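Local coordinates for protein tungsten formylmethanofuran dehydrogenase subunit E (Syntrophus aciditrophicus, PDB 3D00) that is of unknown function but binds zinc through a C-terminal treble-clef finger and belongs to the FmdE family implicated in microbial methanogenesis, at residues Pro28-Ile32 against Leu131-Ile135; Phe101-Glu105 against Asn115-Lys119. All blocks are in the same frame, centred on the assembly; numbering follows the deposited sequence. Where two conformers were deposited one is given.

Contact 1. Residues Pro28-Ile32 against Leu131-Ile135; sequences PGVLI and LFKEI
Pro28, Leu31 and Ile32 meet Leu131, Phe132 and Ile135 in a nearly parallel helix-helix packing within the alpha+beta core domain of the FmdE family. The first turn of helix 28-42 lies beside helix 129-138, their N-to-C directions only 10° apart and their local axes 10.6 Å from one another. The two helices are joined by apolar contacts, with no hydrogen bond between the segments. Within each helix the backbone bonds run along the turn, as in Ile32 N to Pro28 O and Ile135 N to Leu131 O.

Among the aliphatic contacts, Ile135 contributes most, each of its branches serving a different neighbour. CG1 is anti to the carbonyl carbon (chi1 -69°), which brings the terminal CD1 against the pyrrolidine ring at Pro28 CB, 3.6 Å away. Its other branch, CG2, reaches both Ile32 CG1 at 3.7 Å and Leu31 CB at 4.0 Å, so that one methyl touches two successive residues. Leu131, one turn before Ile135, crosses Pro28 at about a right angle and lays CD2 against the ring at CG, 3.7 Å off.

The aromatic contacts belong to Phe132, whose ring swings nearer to helix 28-42 than its CB direction alone would suggest. Both of its neighbours approach the ring obliquely, on the CD1-CE1 side.

Further layers close over this seam: helix 12-23 packs on Leu31 and Ile135, while Trp116 of helix 111-117 touches Pro28, Ile32 and Leu131. The contact thus belongs to a buried helical cluster. Adjacent atoms of the phenyl ring are shared between the two helix 28-42 residues it meets, with Leu31 CD1 3.8 Å from Phe132 CD1 and Pro28 CD 3.8 Å from Phe132 CE1.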
loop_
_atom_site.group_PDB
_atom_site.type_symbol
_atom_site.label_atom_id
_atom_site.label_comp_id
_atom_site.label_asym_id
_atom_site.label_seq_id
_atom_site.Cartn_x
_atom_site.Cartn_y
_atom_site.Cartn_z
ATOM N N PRO A 28 -3.164 -17.336 2.523
ATOM C CA PRO A 28 -4.122 -17.440 3.630
ATOM C C PRO A 28 -4.528 -16.107 4.239
ATOM O O PRO A 28 -5.694 -15.899 4.477
ATOM C CB PRO A 28 -3.372 -18.289 4.665
ATOM C CG PRO A 28 -2.465 -19.130 3.863
ATOM C CD PRO A 28 -2.079 -18.327 2.650
ATOM N N GLY A 29 -3.557 -15.226 4.481
ATOM C CA GLY A 29 -3.784 -13.923 5.074
ATOM C C GLY A 29 -4.745 -13.033 4.318
ATOM O O GLY A 29 -5.566 -12.339 4.917
ATOM N N VAL A 30 -4.656 -13.048 2.990
ATOM C CA VAL A 30 -5.527 -12.217 2.149
ATOM C C VAL A 30 -6.908 -12.849 2.024
ATOM O O VAL A 30 -7.889 -12.164 1.940
ATOM C CB VAL A 30 -4.921 -11.981 0.762
ATOM C CG1 VAL A 30 -5.738 -10.956 0.006
ATOM C CG2 VAL A 30 -3.515 -11.505 0.918
ATOM N N LEU A 31 -6.964 -14.172 2.027
ATOM C CA LEU A 31 -8.243 -14.913 2.089
ATOM C C LEU A 31 -8.978 -14.613 3.421
ATOM O O LEU A 31 -10.147 -14.164 3.439
ATOM C CB LEU A 31 -7.976 -16.436 1.905
ATOM C CG LEU A 31 -7.469 -16.917 0.544
ATOM C CD1 LEU A 31 -7.062 -18.377 0.562
ATOM C CD2 LEU A 31 -8.536 -16.688 -0.476
ATOM N N ILE A 32 -8.278 -14.820 4.538
ATOM C CA ILE A 32 -8.860 -14.524 5.830
ATOM C C ILE A 32 -9.237 -13.035 5.847
ATOM O O ILE A 32 -10.327 -12.690 6.251
ATOM C CB ILE A 32 -7.946 -14.933 7.003
ATOM C CG1 ILE A 32 -7.752 -16.459 7.014
ATOM C CG2 ILE A 32 -8.569 -14.500 8.331
ATOM C CD1 ILE A 32 -6.717 -16.916 8.034
ATOM N N LEU A 131 -5.182 -26.479 4.989
ATOM C CA LEU A 131 -5.265 -25.053 5.375
ATOM C C LEU A 131 -6.264 -24.263 4.531
ATOM O O LEU A 131 -7.090 -23.535 5.080
ATOM C CB LEU A 131 -3.880 -24.372 5.330
ATOM C CG LEU A 131 -3.806 -22.862 5.620
ATOM C CD1 LEU A 131 -4.445 -22.493 6.997
ATOM C CD2 LEU A 131 -2.352 -22.424 5.525
ATOM N N PHE A 132 -6.211 -24.430 3.214
ATOM C CA PHE A 132 -7.029 -23.617 2.317
ATOM C C PHE A 132 -8.504 -23.987 2.455
ATOM O O PHE A 132 -9.358 -23.123 2.443
ATOM C CB PHE A 132 -6.552 -23.745 0.858
ATOM C CG PHE A 132 -5.250 -22.994 0.566
ATOM C CD1 PHE A 132 -5.109 -21.648 0.898
ATOM C CD2 PHE A 132 -4.184 -23.626 -0.056
ATOM C CE1 PHE A 132 -3.939 -20.950 0.639
ATOM C CE2 PHE A 132 -3.001 -22.926 -0.314
ATOM C CZ PHE A 132 -2.888 -21.585 0.038
ATOM N N LYS A 133 -8.793 -25.276 2.576
ATOM C CA LYS A 133 -10.172 -25.751 2.791
ATOM C C LYS A 133 -10.716 -25.236 4.149
ATOM O O LYS A 133 -11.852 -24.803 4.251
ATOM C CB LYS A 133 -10.256 -27.286 2.650
ATOM N N GLU A 134 -9.884 -25.243 5.174
ATOM C CA GLU A 134 -10.288 -24.778 6.472
ATOM C C GLU A 134 -10.644 -23.298 6.509
ATOM O O GLU A 134 -11.648 -22.917 7.124
ATOM C CB GLU A 134 -9.182 -25.006 7.489
ATOM C CG GLU A 134 -9.096 -26.416 7.991
ATOM C CD GLU A 134 -8.295 -26.531 9.254
ATOM O OE1 GLU A 134 -7.993 -25.497 9.902
ATOM O OE2 GLU A 134 -7.976 -27.672 9.602
ATOM N N ILE A 135 -9.812 -22.461 5.898
ATOM C CA ILE A 135 -10.103 -21.031 5.838
ATOM C C ILE A 135 -11.502 -20.821 5.277
ATOM O O ILE A 135 -12.290 -20.072 5.815
ATOM C CB ILE A 135 -9.076 -20.269 4.974
ATOM C CG1 ILE A 135 -7.702 -20.249 5.650
ATOM C CG2 ILE A 135 -9.522 -18.825 4.706
ATOM C CD1 ILE A 135 -6.598 -19.821 4.684
#

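Contact 2. Residues Phe101-Glu105 against Asn115-Lys119; sequences FLDVE and NWFLK
Trp116, which meets Leu102 across the contact, accepts a bond at its O from Lys119 N at 3.2 Å, part of the Schellman motif that ends helix 111-117. The positive phi of Lys119 (52°) turns the chain away just beyond Phe117 and Leu118. This helix end packs on Leu102, the last residue of strand 96-102, and on the 3-10 turn that follows, joining helix and sheet at an outer part of the alpha+beta core.

Phe117 carries the contact. With CG anti to the backbone N (chi1 -173°), its phenyl ring reaches toward Leu102 and Val104, one over a face and one at the edge. Leu102 covers the face: its CD2 makes a CH-pi contact 4.0 Å from the centroid of the Phe117 ring, 27° off the normal, and its CB lies over the same face nearer the rim. Val104 comes instead at the ring edge, where CG2 is tightly packed, 3.3 Å from Phe117 CE2. An alanine in place of Phe117 would probably leave Leu102 CD2 without its aromatic face and open a gap beside Val104.

Met107 touches both Leu102 and Phe117, and Ala172 of the second subunit, within its zinc-finger region, packs on Phe117, placing the contact close to the dimer interface. The Leu102 methyl that lies over the phenyl ring also meets the indole edge, CD2 lying 4.1 Å from Trp116 CZ3 and near the plane of that ring.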
loop_
_atom_site.group_PDB
_atom_site.type_symbol
_atom_site.label_atom_id
_atom_site.label_comp_id
_atom_site.label_asym_id
_atom_site.label_seq_id
_atom_site.Cartn_x
_atom_site.Cartn_y
_atom_site.Cartn_z
ATOM N N PHE A 101 -10.459 -8.682 14.121
ATOM C CA PHE A 101 -9.275 -9.428 14.333
ATOM C C PHE A 101 -9.594 -10.919 14.525
ATOM O O PHE A 101 -10.761 -11.319 14.644
ATOM C CB PHE A 101 -8.528 -8.837 15.545
ATOM C CG PHE A 101 -9.304 -8.847 16.853
ATOM C CD1 PHE A 101 -10.243 -7.890 17.121
ATOM C CD2 PHE A 101 -9.046 -9.796 17.816
ATOM C CE1 PHE A 101 -10.916 -7.881 18.332
ATOM C CE2 PHE A 101 -9.717 -9.800 19.040
ATOM C CZ PHE A 101 -10.650 -8.838 19.288
ATOM N N LEU A 102 -8.543 -11.730 14.544
ATOM C CA LEU A 102 -8.680 -13.166 14.737
ATOM C C LEU A 102 -8.767 -13.525 16.229
ATOM O O LEU A 102 -8.036 -12.993 17.060
ATOM C CB LEU A 102 -7.535 -13.920 14.058
ATOM C CG LEU A 102 -7.768 -14.369 12.608
ATOM C CD1 LEU A 102 -8.300 -13.198 11.857
ATOM C CD2 LEU A 102 -6.479 -14.932 11.953
ATOM N N ASP A 103 -9.684 -14.434 16.525
ATOM C CA ASP A 103 -9.976 -14.897 17.872
ATOM C C ASP A 103 -9.499 -16.360 17.927
ATOM O O ASP A 103 -10.179 -17.268 17.445
ATOM C CB ASP A 103 -11.491 -14.776 18.101
ATOM C CG ASP A 103 -11.897 -14.770 19.576
ATOM O OD1 ASP A 103 -11.258 -14.076 20.393
ATOM O OD2 ASP A 103 -12.916 -15.438 19.901
ATOM N N VAL A 104 -8.299 -16.575 18.469
ATOM C CA VAL A 104 -7.729 -17.940 18.579
ATOM C C VAL A 104 -8.583 -18.855 19.465
ATOM O O VAL A 104 -8.627 -20.073 19.214
ATOM C CB VAL A 104 -6.243 -17.928 19.010
ATOM C CG1 VAL A 104 -5.678 -19.368 19.098
ATOM C CG2 VAL A 104 -5.429 -17.090 18.023
ATOM N N GLU A 105 -9.316 -18.263 20.419
ATOM C CA GLU A 105 -10.345 -19.005 21.195
ATOM C C GLU A 105 -11.343 -19.745 20.289
ATOM O O GLU A 105 -11.842 -20.829 20.647
ATOM C CB GLU A 105 -11.109 -18.091 22.185
ATOM C CG GLU A 105 -10.279 -16.913 22.830
ATOM C CD GLU A 105 -10.826 -16.415 24.204
ATOM O OE1 GLU A 105 -12.034 -16.616 24.508
ATOM O OE2 GLU A 105 -10.041 -15.814 24.987
ATOM N N ASN A 115 -2.108 -23.399 13.252
ATOM C CA ASN A 115 -0.688 -23.655 13.022
ATOM C C ASN A 115 -0.097 -22.561 12.154
ATOM O O ASN A 115 1.018 -22.117 12.385
ATOM C CB ASN A 115 -0.446 -25.039 12.383
ATOM C CG ASN A 115 -0.706 -26.221 13.355
ATOM O OD1 ASN A 115 -0.740 -26.055 14.585
ATOM N ND2 ASN A 115 -0.912 -27.413 12.789
ATOM N N TRP A 116 -0.870 -22.133 11.157
ATOM C CA TRP A 116 -0.527 -20.988 10.298
ATOM C C TRP A 116 -0.452 -19.683 11.105
ATOM O O TRP A 116 0.529 -18.950 11.031
ATOM C CB TRP A 116 -1.564 -20.829 9.155
ATOM C CG TRP A 116 -1.415 -19.505 8.429
ATOM C CD1 TRP A 116 -0.507 -19.200 7.458
ATOM C CD2 TRP A 116 -2.150 -18.307 8.675
ATOM N NE1 TRP A 116 -0.633 -17.896 7.075
ATOM C CE2 TRP A 116 -1.632 -17.314 7.803
ATOM C CE3 TRP A 116 -3.200 -17.968 9.546
ATOM C CZ2 TRP A 116 -2.134 -16.029 7.760
ATOM C CZ3 TRP A 116 -3.699 -16.684 9.515
ATOM C CH2 TRP A 116 -3.154 -15.714 8.626
ATOM N N PHE A 117 -1.507 -19.401 11.867
ATOM C CA PHE A 117 -1.589 -18.142 12.594
ATOM C C PHE A 117 -0.436 -18.050 13.577
ATOM O O PHE A 117 0.210 -17.033 13.649
ATOM C CB PHE A 117 -2.958 -17.985 13.290
ATOM C CG PHE A 117 -3.173 -16.633 13.931
ATOM C CD1 PHE A 117 -3.045 -15.465 13.193
ATOM C CD2 PHE A 117 -3.515 -16.525 15.264
ATOM C CE1 PHE A 117 -3.248 -14.220 13.783
ATOM C CE2 PHE A 117 -3.716 -15.286 15.846
ATOM C CZ PHE A 117 -3.570 -14.132 15.099
ATOM N N LEU A 118 -0.135 -19.138 14.271
ATOM C CA LEU A 118 0.899 -19.141 15.316
ATOM C C LEU A 118 2.259 -19.570 14.789
ATOM O O LEU A 118 3.219 -19.688 15.555
ATOM C CB LEU A 118 0.478 -20.053 16.470
ATOM C CG LEU A 118 -0.947 -19.842 16.976
ATOM C CD1 LEU A 118 -1.253 -20.850 18.078
ATOM C CD2 LEU A 118 -1.179 -18.407 17.438
ATOM N N LYS A 119 2.347 -19.796 13.476
ATOM C CA LYS A 119 3.592 -20.257 12.840
ATOM C C LYS A 119 4.211 -21.524 13.514
ATOM O O LYS A 119 5.424 -21.677 13.571
ATOM C CB LYS A 119 4.600 -19.096 12.758
ATOM C CG LYS A 119 4.049 -17.867 12.050
ATOM C CD LYS A 119 5.015 -16.688 11.995
#

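Contact 1 is a buried helix-to-helix seam, whereas contact 2 sits nearer the surface and joins the end of a helix to the end of an inner strand of the mixed sheet and the turn after it. Neither has a hydrogen bond between its segments, but the first is mainly aliphatic and the second is organised round an aromatic ring. Along the chain, contact 2 is nested inside the loop that contact 1 closes. The two share one apolar cluster, their centres about 11 Å apart, through Ile32 CD1 on Trp116 CZ3 at 3.4 Å and Ile32 CG2 on Leu102 CD1. The second subunit packs on contact 2, while no other chain of the assembly touches the segments of contact 1.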